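Local coordinates for protein glutathione transferase (Leptospira interrogans serovar Lai, PDB 3UBK) that binds glutathione and probably transfers it to electrophilic substrates, through a thioredoxin-like N-terminal domain and an all-helical C-terminal domain, at residues 5-10 / 53-58; 15-20 / 159-164. All blocks are in the same frame, centred on the assembly; numbering follows the deposited sequence.

Interaction 1. Residues 5-10 / 53-58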
# COMPACT_ATOMS: atom_id res chain seq x y z
N LYS A 5 -19.23 -8.10 -8.35
CA LYS A 5 -19.15 -9.19 -7.38
C LYS A 5 -17.94 -8.98 -6.50
O LYS A 5 -16.83 -8.78 -6.99
CB LYS A 5 -19.06 -10.54 -8.10
CG LYS A 5 -20.39 -10.99 -8.71
CD LYS A 5 -20.22 -12.22 -9.58
CE LYS A 5 -21.47 -12.47 -10.42
NZ LYS A 5 -21.29 -13.62 -11.35
N LEU A 6 -18.15 -9.00 -5.19
CA LEU A 6 -17.08 -8.89 -4.21
C LEU A 6 -16.85 -10.24 -3.53
O LEU A 6 -17.69 -10.69 -2.75
CB LEU A 6 -17.44 -7.84 -3.16
CG LEU A 6 -16.42 -7.53 -2.06
CD1 LEU A 6 -15.14 -6.97 -2.67
CD2 LEU A 6 -17.02 -6.56 -1.05
N HIS A 7 -15.72 -10.87 -3.82
CA HIS A 7 -15.38 -12.17 -3.22
C HIS A 7 -14.64 -11.94 -1.93
O HIS A 7 -13.60 -11.27 -1.91
CB HIS A 7 -14.52 -13.00 -4.17
CG HIS A 7 -15.13 -13.21 -5.52
ND1 HIS A 7 -15.68 -14.41 -5.91
CD2 HIS A 7 -15.29 -12.37 -6.57
CE1 HIS A 7 -16.15 -14.30 -7.14
NE2 HIS A 7 -15.92 -13.07 -7.57
N GLY A 8 -15.17 -12.49 -0.85
CA GLY A 8 -14.53 -12.40 0.46
C GLY A 8 -15.55 -12.21 1.58
O GLY A 8 -16.58 -11.57 1.39
N ALA A 9 -15.25 -12.76 2.75
CA ALA A 9 -16.20 -12.77 3.87
C ALA A 9 -16.14 -11.49 4.70
O ALA A 9 -15.13 -10.78 4.72
CB ALA A 9 -15.96 -14.00 4.76
N SER A 10 -17.23 -11.22 5.42
CA SER A 10 -17.38 -9.97 6.15
C SER A 10 -16.55 -9.89 7.41
O SER A 10 -16.59 -8.89 8.10
CB SER A 10 -18.85 -9.69 6.49
OG SER A 10 -19.64 -9.56 5.31
N VAL A 53 -11.44 -9.95 -3.66
CA VAL A 53 -11.25 -9.85 -5.10
C VAL A 53 -12.52 -9.22 -5.65
O VAL A 53 -13.63 -9.64 -5.29
CB VAL A 53 -11.07 -11.22 -5.76
CG1 VAL A 53 -10.73 -11.07 -7.23
CG2 VAL A 53 -9.98 -12.03 -5.05
N LEU A 54 -12.37 -8.22 -6.52
CA LEU A 54 -13.52 -7.64 -7.21
C LEU A 54 -13.65 -8.28 -8.59
O LEU A 54 -12.67 -8.39 -9.34
CB LEU A 54 -13.37 -6.13 -7.37
CG LEU A 54 -14.55 -5.38 -8.00
CD1 LEU A 54 -15.55 -4.99 -6.92
CD2 LEU A 54 -14.06 -4.14 -8.73
N GLU A 55 -14.86 -8.71 -8.92
CA GLU A 55 -15.12 -9.24 -10.25
C GLU A 55 -16.12 -8.34 -10.99
O GLU A 55 -17.18 -8.02 -10.46
CB GLU A 55 -15.66 -10.67 -10.17
CG GLU A 55 -16.06 -11.26 -11.51
CD GLU A 55 -16.66 -12.66 -11.38
OE1 GLU A 55 -16.74 -13.17 -10.25
OE2 GLU A 55 -17.06 -13.25 -12.41
N MET A 56 -15.74 -7.91 -12.18
CA MET A 56 -16.65 -7.24 -13.12
C MET A 56 -16.33 -7.73 -14.52
O MET A 56 -15.17 -7.95 -14.85
CB MET A 56 -16.43 -5.73 -13.11
CG MET A 56 -17.02 -4.98 -11.95
SD MET A 56 -16.91 -3.21 -12.25
CE MET A 56 -17.88 -3.01 -13.74
N ASP A 57 -17.35 -7.87 -15.36
CA ASP A 57 -17.13 -8.26 -16.75
C ASP A 57 -16.06 -9.35 -16.90
O ASP A 57 -15.14 -9.20 -17.70
CB ASP A 57 -16.73 -7.04 -17.59
N GLY A 58 -16.20 -10.43 -16.14
CA GLY A 58 -15.23 -11.53 -16.17
C GLY A 58 -13.79 -11.12 -15.89
O GLY A 58 -12.86 -11.91 -16.07
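Lys5, Leu6 and His7 pair with Glu55, Leu54 and Val53 as neighbouring antiparallel strands in the sheet of the thioredoxin-like N-terminal domain. Their segment axes lie 4.8 Å apart. Lys5 and Glu55 form a hydrogen-bonded pair. Lys5 N gives to Glu55 O, and Glu55 N to Lys5 O at 2.8 Å. Leu6 and Leu54 form the non-hydrogen-bonded pair. His7 and Val53 are the next hydrogen-bonded pair, with His7 N 2.8 Å from Val53 O and a longer return bond of 3.1 Å from Val53 N to His7 O.

Side chains mark two faces. Leu6 and Leu54 share one, where Leu54 packs on Ile67 and Phe70 of helix 64-74. Lys5, His7, Val53 and Glu55 share the other. There the His7 side chain crosses that of Glu55 at a slant, and its NE2 donates to Glu55 OE1 at 2.8 Å. The acceptor lies almost in the ring plane, and the bond uses the lone pair of OE1 turned away from OE2. Ring and carboxylate planes differ by 15°. Glu55 CG is anti to the backbone N (chi1 175°) and the chain runs out extended, bringing the carboxylate alongside the extended Lys5 chain. Lys5 CD lies 3.7 Å from Glu55 OE1. Lys5 NZ stays 4.4 Å from Glu55 OE2, too far for a salt bridge.

Here the pair has an apolar face under helix 64-74 and a mixed face, where Lys5, His7 and Glu55 are partly exposed and Val53 is buried. On the mixed face, the bond from His7 restrains the carboxylate's rotation, and the nearby lysine would probably favour its negative charge.

Interaction 2. Residues 15-20 / 159-164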
# COMPACT_ATOMS: atom_id res chain seq x y z
N VAL A 15 -11.87 -6.72 3.10
CA VAL A 15 -13.16 -6.85 2.42
C VAL A 15 -14.04 -5.69 2.86
O VAL A 15 -14.66 -4.99 2.04
CB VAL A 15 -13.84 -8.22 2.75
CG1 VAL A 15 -15.28 -8.26 2.25
CG2 VAL A 15 -13.04 -9.36 2.16
N ASN A 16 -14.07 -5.44 4.16
CA ASN A 16 -14.93 -4.41 4.69
C ASN A 16 -14.54 -3.02 4.23
O ASN A 16 -15.40 -2.18 3.98
CB ASN A 16 -15.01 -4.49 6.22
CG ASN A 16 -15.80 -5.69 6.66
OD1 ASN A 16 -16.57 -6.25 5.88
ND2 ASN A 16 -15.61 -6.12 7.89
N LYS A 17 -13.23 -2.76 4.13
CA LYS A 17 -12.74 -1.53 3.54
C LYS A 17 -13.40 -1.27 2.16
O LYS A 17 -13.89 -0.18 1.88
CB LYS A 17 -11.21 -1.59 3.41
CG LYS A 17 -10.55 -0.50 2.57
CD LYS A 17 -9.08 -0.90 2.35
CE LYS A 17 -8.30 0.04 1.47
NZ LYS A 17 -6.99 -0.63 1.11
N VAL A 18 -13.39 -2.28 1.30
CA VAL A 18 -13.98 -2.16 -0.04
C VAL A 18 -15.51 -1.99 0.03
O VAL A 18 -16.11 -1.16 -0.66
CB VAL A 18 -13.62 -3.37 -0.93
CG1 VAL A 18 -14.44 -3.36 -2.22
CG2 VAL A 18 -12.10 -3.39 -1.26
N LYS A 19 -16.12 -2.78 0.90
CA LYS A 19 -17.57 -2.77 1.07
C LYS A 19 -18.09 -1.39 1.50
O LYS A 19 -19.14 -0.93 1.03
CB LYS A 19 -17.92 -3.84 2.11
CG LYS A 19 -19.29 -4.42 2.04
CD LYS A 19 -19.34 -5.72 2.86
CE LYS A 19 -20.74 -5.96 3.36
NZ LYS A 19 -20.86 -7.24 4.13
N LEU A 20 -17.36 -0.73 2.40
CA LEU A 20 -17.72 0.62 2.82
C LEU A 20 -17.81 1.60 1.64
O LEU A 20 -18.73 2.45 1.57
CB LEU A 20 -16.71 1.14 3.85
CG LEU A 20 -16.78 0.56 5.26
CD1 LEU A 20 -15.45 0.78 6.05
CD2 LEU A 20 -17.98 1.13 6.01
N PHE A 159 -12.47 3.20 9.11
CA PHE A 159 -13.54 2.51 9.81
C PHE A 159 -13.34 1.00 9.78
O PHE A 159 -13.57 0.31 10.78
CB PHE A 159 -14.92 2.88 9.24
CG PHE A 159 -16.07 2.38 10.07
CD1 PHE A 159 -16.51 3.10 11.17
CD2 PHE A 159 -16.71 1.19 9.76
CE1 PHE A 159 -17.57 2.64 11.95
CE2 PHE A 159 -17.76 0.72 10.53
CZ PHE A 159 -18.19 1.44 11.62
N ALA A 160 -12.92 0.48 8.63
CA ALA A 160 -12.68 -0.94 8.48
C ALA A 160 -11.56 -1.45 9.41
O ALA A 160 -11.73 -2.45 10.10
CB ALA A 160 -12.36 -1.26 7.04
N HIS A 161 -10.42 -0.76 9.43
CA HIS A 161 -9.25 -1.26 10.17
C HIS A 161 -9.25 -0.88 11.65
O HIS A 161 -8.93 -1.69 12.51
CB HIS A 161 -7.95 -0.74 9.52
CG HIS A 161 -7.71 -1.28 8.15
ND1 HIS A 161 -7.72 -2.63 7.86
CD2 HIS A 161 -7.41 -0.65 6.99
CE1 HIS A 161 -7.47 -2.80 6.57
NE2 HIS A 161 -7.27 -1.61 6.02
N LEU A 162 -9.61 0.36 11.95
CA LEU A 162 -9.52 0.84 13.32
C LEU A 162 -10.58 0.22 14.22
O LEU A 162 -10.36 0.05 15.41
CB LEU A 162 -9.62 2.36 13.36
CG LEU A 162 -8.47 3.09 12.68
CD1 LEU A 162 -8.68 4.59 12.78
CD2 LEU A 162 -7.09 2.70 13.24
N SER A 163 -11.73 -0.11 13.66
CA SER A 163 -12.76 -0.74 14.45
C SER A 163 -12.26 -2.11 14.88
O SER A 163 -12.46 -2.52 16.03
CB SER A 163 -14.06 -0.85 13.66
OG SER A 163 -13.89 -1.70 12.54
N VAL A 164 -11.60 -2.81 13.97
CA VAL A 164 -11.05 -4.14 14.25
C VAL A 164 -9.87 -4.05 15.22
O VAL A 164 -9.74 -4.88 16.13
CB VAL A 164 -10.58 -4.84 12.96
CG1 VAL A 164 -9.57 -5.94 13.28
CG2 VAL A 164 -11.77 -5.41 12.19
O HOH W 1 -13.89 -4.28 9.62
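Ala160 CB sits against the backbone of helix 15-20, 3.4 Å from Lys17 N and 3.5 Å from Lys17 CA. Lys17 CB also touches this methyl. One turn on, Leu20 CD1 packs on Ala160 CB at 3.8 Å and on Phe159 CB at 3.9 Å. The same leucine methyl reaches the edge of the Phe159 ring, near its plane. Leu20 CG is anti to the carbonyl carbon (chi1 -73°), which directs CD1 to this place. The small alanine lets the CA atoms of Lys17 and Ala160 come within 5.0 Å.

The two short helical segments run at 136° to each other. They join the first helix of the thioredoxin-like domain to helix 153-169 of the all-helical domain, across the interdomain interface of the GST fold.

Polar groups flank the alanine. Asn16 ND2 gives to a water, which donates to Ala160 O at 2.9 Å. The same amide nitrogen bonds Ser10 O. The Lys17 chain extends past His161, with CD 4.2 Å from His161 NE2. Glu100 OE2 joins their ends, by a salt bridge to Lys17 NZ and a hydrogen bond with His161 NE2. Lys17 NZ also bonds Ser64, a glutathione-binding residue, while Asn13 OD1 holds His161 ND1.

From the N terminus the chain passes through strand 4-7, then helix 13-25. Segment 5-10 pairs with 53-58, so interaction 1 closes a loop of 42 residues within the N-terminal domain. Segment 15-20 lies inside that loop, but its partner 159-164 comes much later. Interaction 2 therefore crosses interaction 1 and closes 138 residues, joining the two domains. Their centres are 16 Å apart. The short connection after strand 4-7 links them directly: Ala9 O packs on Val15 CB, and Gly8 O on Val15 CG1. The sheet of the N-terminal domain, the first helix and the helical domain are thus tied in series.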